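Local structure of phage-related conserved hypothetical protein, BB2244 (Bordetella bronchiseptica, 2BDV) at residues A[88-93]-A[182-187]; A[100-105]-A[198-203]; A[117-122]-A[157-162]. The protein is of unknown function but belongs to the SRAP (SOS response-associated peptidase) family, whose characterised members cross-link to abasic sites in single-stranded DNA. One frame throughout, in Å; residues are numbered along the deposited sequence.

Contact 1 (A[88-93]-A[182-187]); sequences LMIGTG and TPVARA
Gly91 and Val184 mark the closest approach of the two backbones, with 5.2 Å between Gly91 CA and Val184 CA. The irregular loop 88-93 here meets the first turn of helix 184-191, for which Pro183 occupies the N-cap position. No direct hydrogen bond joins the segments, so the direct contact rests on aliphatic groups. The two methyls of Val184 divide the work. CG1, anti to the backbone N (chi1 177°), enters the fork of Ile90, lying 3.6 Å from both Ile90 CG1 and Ile90 CG2. CG2 instead reaches the glycine backbone, with Val184 CG2 3.4 Å from Gly91 CA, a close fit against a residue that has no side chain. One turn further along the helix, Ala187 CB receives the end of the isoleucine chain, 4.0 Å from Ile90 CD1. Trp177 of helix 171-178 touches both Ile90 and Ala187, joining the cluster. At the polar margin one water donates to Gly91 O at 2.9 Å and, weakly, to Thr182 O. Arg94 links the segments too, bonding Ile90 O through NH1 and, weakly, Thr182 O through NH2. The chemistry is thus that of a small hydrophobic seam without direct polar bonds, supplemented by indirect links that are weak at Thr182 O.

Contact 2 (A[100-105]-A[198-203]); sequences DGWYEW and TAFSWY
Trp102 and Phe200 alone join these segments, through an edge-to-face aromatic pair. The six-membered ring of the indole turns its edge toward one face of the phenyl ring; the centroids are 5.3 Å apart and the planes stand at 80°. The rim bond between CZ3 and CH2 does the touching. Trp102 CH2 lies 4.0 Å from Phe200 CD2, and Trp102 CZ3 is equally far, 4.0 Å, from Phe200 CE2, so the indole arrives over the border of the phenyl face and not over its centre. Phe200 CB points toward strand 101-107, whereas Trp102 spans the gap by the length of its ring system. With CG set between the backbone N and the carbonyl carbon (chi1 70°), the indole is carried from its strand toward Phe200.

Hydrogen bonding takes place at the other end of the indole, within segment 100-105. Trp102 NE1 donates to Glu104 OE1 over 2.8 Å in a nearly straight bond of 173°, and the oxygen lies almost exactly in the ring plane. It is approached on its anti side, somewhat out of the carboxylate plane. The same OE1 also accepts from the backbone N of Met158.

Apolar cover comes from Leu127 of strand 126-133, which touches both rings, while Pro166 packs on Trp102. The indole is therefore held at two ends by different forces: a polar bond at the pyrrole nitrogen that restricts its rotation, and a weakly electrostatic C-H edge laid on the phenyl face. Together these let one tryptophan connect a glutamate on its own strand to Phe200 of segment 198-203.

Contact 3 (A[117-122]-A[157-162]); sequences QPYYIH and GMVDVH
Val159 projects its two methyls at Tyr119 and Ile121, neighbours on the same face of strand 116-123. Its CG1 stands over one face of the tyrosine ring in a CH-pi contact, 4.1 Å from the ring centroid and 17° off the normal. The methyl is displaced toward the rim, and Val159 CG1 to Tyr119 CD1 is 4.0 Å. CG1 takes this place because it is anti to the backbone N (chi1 -177°), which leaves CG2 for the isoleucine. There Val159 CG2 approaches Ile121 CG1 at 4.1 Å, the two side chains running antiparallel alongside one another. Met158 also packs on the isoleucine: its CG rests 3.8 Å from Ile121 CG2, and its CB 4.0 Å from Ile121 CG1. Beyond CG the methionine bends at both remaining torsions.

In the next shell, the loop's backbone is gripped from strand 101-107. Glu104 OE2 accepts from the amides of both Val159 and Asp160, pinning the loop where its hydrophobic residues face the strand. Further on, Asp160 OD1 accepts from His162 N at 3.0 Å and 161°, closing an Asx turn in which the amide lies above the carboxylate plane. Arg165 NH1 donates to Gly157 O at the start of the segment. On the strand, Gln117 NE2 donates to Pro118 O over 2.8 Å and also to Val205 O.

Strand 116-123 lies between strands 101-107 and 201-204 in an antiparallel sheet, and loop 157-162, coming after strand 147-151 and before helix 171-178, lies over one face of it. Met158 widens this cover, touching Trp102 on one neighbouring strand and Trp202 on the other.

From the N terminus, segment 88-93 comes first and waits until helix 184-191 closes contact 1. Segment 100-105 opens contact 2, which closes only at 198-203, beyond the start of that helix; contacts 1 and 2 therefore cross. Contact 3 starts on strand 116-123 and closes early, at 157-162, so it is nested within both longer loops. Contacts 2 and 3 lie together, with centres about 7 Å apart, around the sheet containing strands 101-107, 116-123 and 201-204. Contact 1 is on the opposite side of the chain's centre, its centre about 28 Å from that of contact 2, and ties the loop before strand 94-99 to the first turn of helix 184-191.

Contact 1 (A[88-93]-A[182-187])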
loop_
_atom_site.group_PDB
_atom_site.type_symbol
_atom_site.label_atom_id
_atom_site.label_comp_id
_atom_site.label_asym_id
_atom_site.label_seq_id
_atom_site.Cartn_x
_atom_site.Cartn_y
_atom_site.Cartn_z
ATOM N N LEU A 88 5.801 -0.362 16.318
ATOM C CA LEU A 88 6.165 -1.752 16.546
ATOM C C LEU A 88 6.576 -2.487 15.269
ATOM O O LEU A 88 7.076 -3.612 15.320
ATOM C CB LEU A 88 4.977 -2.472 17.179
ATOM C CG LEU A 88 4.387 -1.802 18.433
ATOM C CD1 LEU A 88 3.047 -2.446 18.773
ATOM C CD2 LEU A 88 5.357 -1.922 19.601
HETATM N N MSE A 89 6.365 -1.852 14.124
HETATM C CA MSE A 89 6.691 -2.476 12.852
HETATM C C MSE A 89 7.664 -1.674 12.001
HETATM O O MSE A 89 8.258 -2.209 11.072
HETATM C CB MSE A 89 5.406 -2.699 12.062
HETATM C CG MSE A 89 4.465 -3.704 12.690
HETATM SE SE MSE A 89 2.662 -3.541 11.984
HETATM C CE MSE A 89 1.890 -2.550 13.452
ATOM N N ILE A 90 7.824 -0.392 12.318
ATOM C CA ILE A 90 8.714 0.465 11.556
ATOM C C ILE A 90 10.145 -0.074 11.539
ATOM O O ILE A 90 10.920 0.214 10.626
ATOM C CB ILE A 90 8.707 1.900 12.120
ATOM C CG1 ILE A 90 9.558 2.805 11.228
ATOM C CG2 ILE A 90 9.186 1.905 13.569
ATOM C CD1 ILE A 90 9.072 2.828 9.781
ATOM N N GLY A 91 10.487 -0.880 12.539
ATOM C CA GLY A 91 11.825 -1.440 12.602
ATOM C C GLY A 91 12.000 -2.761 11.877
ATOM O O GLY A 91 12.938 -2.922 11.099
ATOM N N THR A 92 11.069 -3.690 12.091
ATOM C CA THR A 92 11.160 -5.030 11.508
ATOM C C THR A 92 10.014 -5.498 10.602
ATOM O O THR A 92 10.030 -6.631 10.123
ATOM C CB THR A 92 11.315 -6.054 12.646
ATOM O OG1 THR A 92 10.115 -6.079 13.441
ATOM C CG2 THR A 92 12.468 -5.652 13.545
ATOM N N GLY A 93 9.023 -4.647 10.364
ATOM C CA GLY A 93 7.924 -5.059 9.510
ATOM C C GLY A 93 7.784 -4.289 8.205
ATOM O O GLY A 93 6.720 -4.314 7.596
ATOM N N THR A 182 18.905 -1.099 7.312
ATOM C CA THR A 182 18.646 0.333 7.466
ATOM C C THR A 182 17.926 0.617 8.777
ATOM O O THR A 182 16.881 0.041 9.059
ATOM C CB THR A 182 17.797 0.895 6.305
ATOM O OG1 THR A 182 16.453 0.420 6.421
ATOM C CG2 THR A 182 18.372 0.459 4.969
ATOM N N PRO A 183 18.481 1.516 9.598
ATOM C CA PRO A 183 17.879 1.868 10.887
ATOM C C PRO A 183 16.524 2.552 10.738
ATOM O O PRO A 183 16.224 3.130 9.693
ATOM C CB PRO A 183 18.929 2.777 11.519
ATOM C CG PRO A 183 19.511 3.469 10.328
ATOM C CD PRO A 183 19.684 2.329 9.342
ATOM N N VAL A 184 15.717 2.468 11.795
ATOM C CA VAL A 184 14.380 3.062 11.833
ATOM C C VAL A 184 14.422 4.562 11.543
ATOM O O VAL A 184 13.502 5.118 10.938
ATOM C CB VAL A 184 13.721 2.858 13.228
ATOM C CG1 VAL A 184 12.365 3.551 13.285
ATOM C CG2 VAL A 184 13.568 1.377 13.519
ATOM N N ALA A 185 15.489 5.211 11.994
ATOM C CA ALA A 185 15.651 6.644 11.790
ATOM C C ALA A 185 15.734 6.929 10.301
ATOM O O ALA A 185 15.145 7.891 9.812
ATOM C CB ALA A 185 16.926 7.136 12.491
ATOM N N ARG A 186 16.474 6.085 9.589
ATOM C CA ARG A 186 16.638 6.241 8.154
ATOM C C ARG A 186 15.318 5.926 7.458
ATOM O O ARG A 186 14.963 6.559 6.467
ATOM C CB ARG A 186 17.751 5.314 7.644
ATOM C CG ARG A 186 17.937 5.312 6.124
ATOM C CD ARG A 186 18.224 6.710 5.569
ATOM N NE ARG A 186 18.025 6.778 4.120
ATOM C CZ ARG A 186 17.819 7.908 3.449
ATOM N NH1 ARG A 186 17.790 9.066 4.095
ATOM N NH2 ARG A 186 17.621 7.884 2.139
ATOM N N ALA A 187 14.589 4.953 7.995
ATOM C CA ALA A 187 13.305 4.553 7.432
ATOM C C ALA A 187 12.307 5.702 7.479
ATOM O O ALA A 187 11.562 5.936 6.527
ATOM C CB ALA A 187 12.747 3.353 8.196
HETATM O O HOH W 1 15.328 -1.405 11.737
#

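Contact 2 (A[100-105]-A[198-203])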
loop_
_atom_site.group_PDB
_atom_site.type_symbol
_atom_site.label_atom_id
_atom_site.label_comp_id
_atom_site.label_asym_id
_atom_site.label_seq_id
_atom_site.Cartn_x
_atom_site.Cartn_y
_atom_site.Cartn_z
ATOM N N ASP A 100 0.007 -1.053 -10.018
ATOM C CA ASP A 100 -0.010 -0.325 -11.274
ATOM C C ASP A 100 -0.770 0.982 -11.058
ATOM O O ASP A 100 -0.624 1.940 -11.821
ATOM C CB ASP A 100 -0.665 -1.207 -12.339
ATOM C CG ASP A 100 0.164 -2.446 -12.638
ATOM O OD1 ASP A 100 1.084 -2.354 -13.471
ATOM O OD2 ASP A 100 -0.077 -3.506 -12.022
ATOM N N GLY A 101 -1.561 1.009 -9.989
ATOM C CA GLY A 101 -2.348 2.185 -9.643
ATOM C C GLY A 101 -3.324 1.920 -8.499
ATOM O O GLY A 101 -3.344 0.827 -7.928
ATOM N N TRP A 102 -4.138 2.913 -8.150
ATOM C CA TRP A 102 -5.102 2.744 -7.070
ATOM C C TRP A 102 -6.372 3.536 -7.372
ATOM O O TRP A 102 -6.412 4.334 -8.316
ATOM C CB TRP A 102 -4.488 3.179 -5.721
ATOM C CG TRP A 102 -4.263 4.670 -5.553
ATOM C CD1 TRP A 102 -5.095 5.558 -4.940
ATOM C CD2 TRP A 102 -3.146 5.435 -6.030
ATOM N NE1 TRP A 102 -4.573 6.830 -5.003
ATOM C CE2 TRP A 102 -3.375 6.785 -5.666
ATOM C CE3 TRP A 102 -1.970 5.113 -6.731
ATOM C CZ2 TRP A 102 -2.479 7.813 -5.977
ATOM C CZ3 TRP A 102 -1.078 6.138 -7.041
ATOM C CH2 TRP A 102 -1.341 7.473 -6.661
ATOM N N TYR A 103 -7.416 3.311 -6.580
ATOM C CA TYR A 103 -8.668 4.010 -6.804
ATOM C C TYR A 103 -9.081 4.924 -5.662
ATOM O O TYR A 103 -8.826 4.632 -4.499
ATOM C CB TYR A 103 -9.802 3.017 -7.037
ATOM C CG TYR A 103 -9.547 1.987 -8.109
ATOM C CD1 TYR A 103 -8.812 0.832 -7.836
ATOM C CD2 TYR A 103 -10.070 2.150 -9.387
ATOM C CE1 TYR A 103 -8.613 -0.137 -8.809
ATOM C CE2 TYR A 103 -9.877 1.191 -10.367
ATOM C CZ TYR A 103 -9.148 0.048 -10.071
ATOM O OH TYR A 103 -8.971 -0.906 -11.046
ATOM N N GLU A 104 -9.726 6.030 -6.021
ATOM C CA GLU A 104 -10.262 6.993 -5.066
ATOM C C GLU A 104 -11.634 7.401 -5.611
ATOM O O GLU A 104 -11.797 7.587 -6.813
ATOM C CB GLU A 104 -9.375 8.239 -4.959
ATOM C CG GLU A 104 -7.987 7.989 -4.405
ATOM C CD GLU A 104 -7.152 9.245 -4.370
ATOM O OE1 GLU A 104 -5.939 9.156 -4.088
ATOM O OE2 GLU A 104 -7.715 10.329 -4.623
ATOM N N TRP A 105 -12.612 7.534 -4.724
ATOM C CA TRP A 105 -13.956 7.918 -5.119
ATOM C C TRP A 105 -14.195 9.403 -4.851
ATOM O O TRP A 105 -13.963 9.904 -3.745
ATOM C CB TRP A 105 -14.979 7.069 -4.365
ATOM C CG TRP A 105 -15.056 5.653 -4.861
ATOM C CD1 TRP A 105 -16.066 5.090 -5.607
ATOM C CD2 TRP A 105 -14.083 4.624 -4.668
ATOM N NE1 TRP A 105 -15.777 3.774 -5.885
ATOM C CE2 TRP A 105 -14.568 3.461 -5.322
ATOM C CE3 TRP A 105 -12.846 4.566 -4.007
ATOM C CZ2 TRP A 105 -13.857 2.256 -5.331
ATOM C CZ3 TRP A 105 -12.137 3.360 -4.018
ATOM C CH2 TRP A 105 -12.649 2.224 -4.676
ATOM N N THR A 198 2.863 15.142 -9.608
ATOM C CA THR A 198 3.228 15.442 -10.993
ATOM C C THR A 198 3.705 14.195 -11.756
ATOM O O THR A 198 4.007 14.267 -12.948
ATOM C CB THR A 198 4.353 16.518 -11.059
ATOM O OG1 THR A 198 5.565 15.969 -10.540
ATOM C CG2 THR A 198 3.982 17.759 -10.231
ATOM N N ALA A 199 3.773 13.053 -11.073
ATOM C CA ALA A 199 4.227 11.812 -11.708
ATOM C C ALA A 199 3.074 10.869 -12.041
ATOM O O ALA A 199 3.276 9.816 -12.650
ATOM C CB ALA A 199 5.227 11.101 -10.799
ATOM N N PHE A 200 1.866 11.264 -11.647
ATOM C CA PHE A 200 0.669 10.461 -11.872
ATOM C C PHE A 200 -0.379 11.148 -12.747
ATOM O O PHE A 200 -0.459 12.374 -12.806
ATOM C CB PHE A 200 -0.008 10.122 -10.537
ATOM C CG PHE A 200 0.929 9.628 -9.482
ATOM C CD1 PHE A 200 1.407 10.488 -8.496
ATOM C CD2 PHE A 200 1.334 8.302 -9.467
ATOM C CE1 PHE A 200 2.277 10.030 -7.511
ATOM C CE2 PHE A 200 2.203 7.834 -8.489
ATOM C CZ PHE A 200 2.677 8.696 -7.507
ATOM N N SER A 201 -1.185 10.336 -13.415
ATOM C CA SER A 201 -2.279 10.823 -14.237
ATOM C C SER A 201 -3.457 9.957 -13.786
ATOM O O SER A 201 -3.251 8.933 -13.131
ATOM C CB SER A 201 -1.990 10.620 -15.733
ATOM O OG SER A 201 -1.847 9.250 -16.059
ATOM N N TRP A 202 -4.683 10.357 -14.109
ATOM C CA TRP A 202 -5.844 9.574 -13.696
ATOM C C TRP A 202 -7.057 9.837 -14.559
ATOM O O TRP A 202 -7.129 10.850 -15.247
ATOM C CB TRP A 202 -6.184 9.874 -12.233
ATOM C CG TRP A 202 -6.371 11.326 -11.951
ATOM C CD1 TRP A 202 -7.505 12.065 -12.140
ATOM C CD2 TRP A 202 -5.378 12.231 -11.462
ATOM N NE1 TRP A 202 -7.276 13.377 -11.799
ATOM C CE2 TRP A 202 -5.977 13.505 -11.379
ATOM C CE3 TRP A 202 -4.034 12.088 -11.087
ATOM C CZ2 TRP A 202 -5.279 14.637 -10.936
ATOM C CZ3 TRP A 202 -3.335 13.212 -10.647
ATOM C CH2 TRP A 202 -3.961 14.469 -10.575
ATOM N N TYR A 203 -8.005 8.908 -14.532
ATOM C CA TYR A 203 -9.226 9.066 -15.306
ATOM C C TYR A 203 -10.404 8.425 -14.573
ATOM O O TYR A 203 -10.218 7.573 -13.698
ATOM C CB TYR A 203 -9.067 8.447 -16.706
ATOM C CG TYR A 203 -8.618 7.000 -16.717
ATOM C CD1 TYR A 203 -7.259 6.665 -16.793
ATOM C CD2 TYR A 203 -9.544 5.970 -16.619
ATOM C CE1 TYR A 203 -6.844 5.335 -16.770
ATOM C CE2 TYR A 203 -9.143 4.641 -16.592
ATOM C CZ TYR A 203 -7.798 4.325 -16.667
ATOM O OH TYR A 203 -7.407 3.004 -16.632
#

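Contact 3 (A[117-122]-A[157-162])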
loop_
_atom_site.group_PDB
_atom_site.type_symbol
_atom_site.label_atom_id
_atom_site.label_comp_id
_atom_site.label_asym_id
_atom_site.label_seq_id
_atom_site.Cartn_x
_atom_site.Cartn_y
_atom_site.Cartn_z
ATOM N N GLN A 117 -18.079 9.072 -7.848
ATOM C CA GLN A 117 -17.449 8.733 -9.118
ATOM C C GLN A 117 -16.043 8.162 -8.884
ATOM O O GLN A 117 -15.127 8.878 -8.480
ATOM C CB GLN A 117 -17.363 9.988 -9.996
ATOM C CG GLN A 117 -16.454 9.855 -11.211
ATOM C CD GLN A 117 -16.927 8.790 -12.189
ATOM O OE1 GLN A 117 -18.000 8.910 -12.785
ATOM N NE2 GLN A 117 -16.129 7.741 -12.354
ATOM N N PRO A 118 -15.861 6.858 -9.125
ATOM C CA PRO A 118 -14.543 6.244 -8.927
ATOM C C PRO A 118 -13.506 6.674 -9.977
ATOM O O PRO A 118 -13.820 6.782 -11.163
ATOM C CB PRO A 118 -14.851 4.745 -8.997
ATOM C CG PRO A 118 -16.020 4.685 -9.948
ATOM C CD PRO A 118 -16.871 5.849 -9.502
ATOM N N TYR A 119 -12.278 6.934 -9.534
ATOM C CA TYR A 119 -11.195 7.323 -10.438
ATOM C C TYR A 119 -10.039 6.333 -10.311
ATOM O O TYR A 119 -9.832 5.739 -9.248
ATOM C CB TYR A 119 -10.665 8.729 -10.101
ATOM C CG TYR A 119 -11.523 9.865 -10.601
ATOM C CD1 TYR A 119 -12.669 10.257 -9.908
ATOM C CD2 TYR A 119 -11.220 10.516 -11.795
ATOM C CE1 TYR A 119 -13.498 11.265 -10.393
ATOM C CE2 TYR A 119 -12.042 11.526 -12.290
ATOM C CZ TYR A 119 -13.182 11.893 -11.586
ATOM O OH TYR A 119 -14.022 12.865 -12.093
ATOM N N TYR A 120 -9.292 6.143 -11.392
ATOM C CA TYR A 120 -8.131 5.255 -11.361
ATOM C C TYR A 120 -6.894 6.154 -11.524
ATOM O O TYR A 120 -6.829 6.937 -12.466
ATOM C CB TYR A 120 -8.188 4.226 -12.506
ATOM C CG TYR A 120 -6.952 3.348 -12.586
ATOM C CD1 TYR A 120 -6.601 2.520 -11.524
ATOM C CD2 TYR A 120 -6.131 3.359 -13.710
ATOM C CE1 TYR A 120 -5.470 1.728 -11.572
ATOM C CE2 TYR A 120 -4.984 2.565 -13.775
ATOM C CZ TYR A 120 -4.662 1.748 -12.695
ATOM O OH TYR A 120 -3.541 0.942 -12.721
ATOM N N ILE A 121 -5.942 6.051 -10.592
ATOM C CA ILE A 121 -4.711 6.856 -10.608
ATOM C C ILE A 121 -3.510 5.959 -10.879
ATOM O O ILE A 121 -3.412 4.872 -10.317
ATOM C CB ILE A 121 -4.425 7.566 -9.236
ATOM C CG1 ILE A 121 -5.600 8.435 -8.801
ATOM C CG2 ILE A 121 -3.231 8.487 -9.362
ATOM C CD1 ILE A 121 -6.728 7.688 -8.186
ATOM N N HIS A 122 -2.586 6.409 -11.727
ATOM C CA HIS A 122 -1.404 5.597 -12.027
ATOM C C HIS A 122 -0.202 6.426 -12.477
ATOM O O HIS A 122 -0.290 7.643 -12.643
ATOM C CB HIS A 122 -1.749 4.572 -13.106
ATOM C CG HIS A 122 -2.004 5.186 -14.445
ATOM N ND1 HIS A 122 -0.989 5.650 -15.254
ATOM C CD2 HIS A 122 -3.159 5.480 -15.085
ATOM C CE1 HIS A 122 -1.509 6.207 -16.333
ATOM N NE2 HIS A 122 -2.824 6.117 -16.255
ATOM N N GLY A 157 -6.209 12.527 -0.679
ATOM C CA GLY A 157 -6.131 11.673 -1.844
ATOM C C GLY A 157 -5.603 12.443 -3.042
ATOM O O GLY A 157 -5.439 13.665 -2.983
ATOM N N MET A 158 -5.327 11.730 -4.130
ATOM C CA MET A 158 -4.830 12.361 -5.345
ATOM C C MET A 158 -5.994 13.097 -6.011
ATOM O O MET A 158 -5.803 14.142 -6.629
ATOM C CB MET A 158 -4.252 11.292 -6.288
ATOM C CG MET A 158 -3.427 11.824 -7.458
ATOM S SD MET A 158 -1.927 12.718 -6.967
ATOM C CE MET A 158 -0.951 11.378 -6.337
ATOM N N VAL A 159 -7.198 12.551 -5.867
ATOM C CA VAL A 159 -8.398 13.144 -6.455
ATOM C C VAL A 159 -9.429 13.498 -5.382
ATOM O O VAL A 159 -10.040 14.567 -5.431
ATOM C CB VAL A 159 -9.059 12.176 -7.469
ATOM C CG1 VAL A 159 -10.256 12.837 -8.112
ATOM C CG2 VAL A 159 -8.050 11.761 -8.527
ATOM N N ASP A 160 -9.615 12.589 -4.423
ATOM C CA ASP A 160 -10.558 12.777 -3.318
ATOM C C ASP A 160 -9.834 13.336 -2.105
ATOM O O ASP A 160 -9.027 12.649 -1.481
ATOM C CB ASP A 160 -11.228 11.444 -2.960
ATOM C CG ASP A 160 -11.997 11.507 -1.647
ATOM O OD1 ASP A 160 -12.547 12.576 -1.322
ATOM O OD2 ASP A 160 -12.067 10.479 -0.943
ATOM N N VAL A 161 -10.137 14.584 -1.765
ATOM C CA VAL A 161 -9.493 15.251 -0.640
ATOM C C VAL A 161 -9.743 14.572 0.710
ATOM O O VAL A 161 -9.069 14.869 1.690
ATOM C CB VAL A 161 -9.936 16.730 -0.556
ATOM C CG1 VAL A 161 -9.593 17.438 -1.846
ATOM C CG2 VAL A 161 -11.428 16.822 -0.281
ATOM N N HIS A 162 -10.703 13.659 0.759
ATOM C CA HIS A 162 -11.009 12.953 1.997
ATOM C C HIS A 162 -10.305 11.596 2.074
ATOM O O HIS A 162 -10.430 10.873 3.069
ATOM C CB HIS A 162 -12.523 12.753 2.130
ATOM C CG HIS A 162 -13.271 14.004 2.474
ATOM N ND1 HIS A 162 -12.940 15.236 1.956
ATOM C CD2 HIS A 162 -14.356 14.205 3.260
ATOM C CE1 HIS A 162 -13.790 16.143 2.405
ATOM N NE2 HIS A 162 -14.658 15.543 3.197
#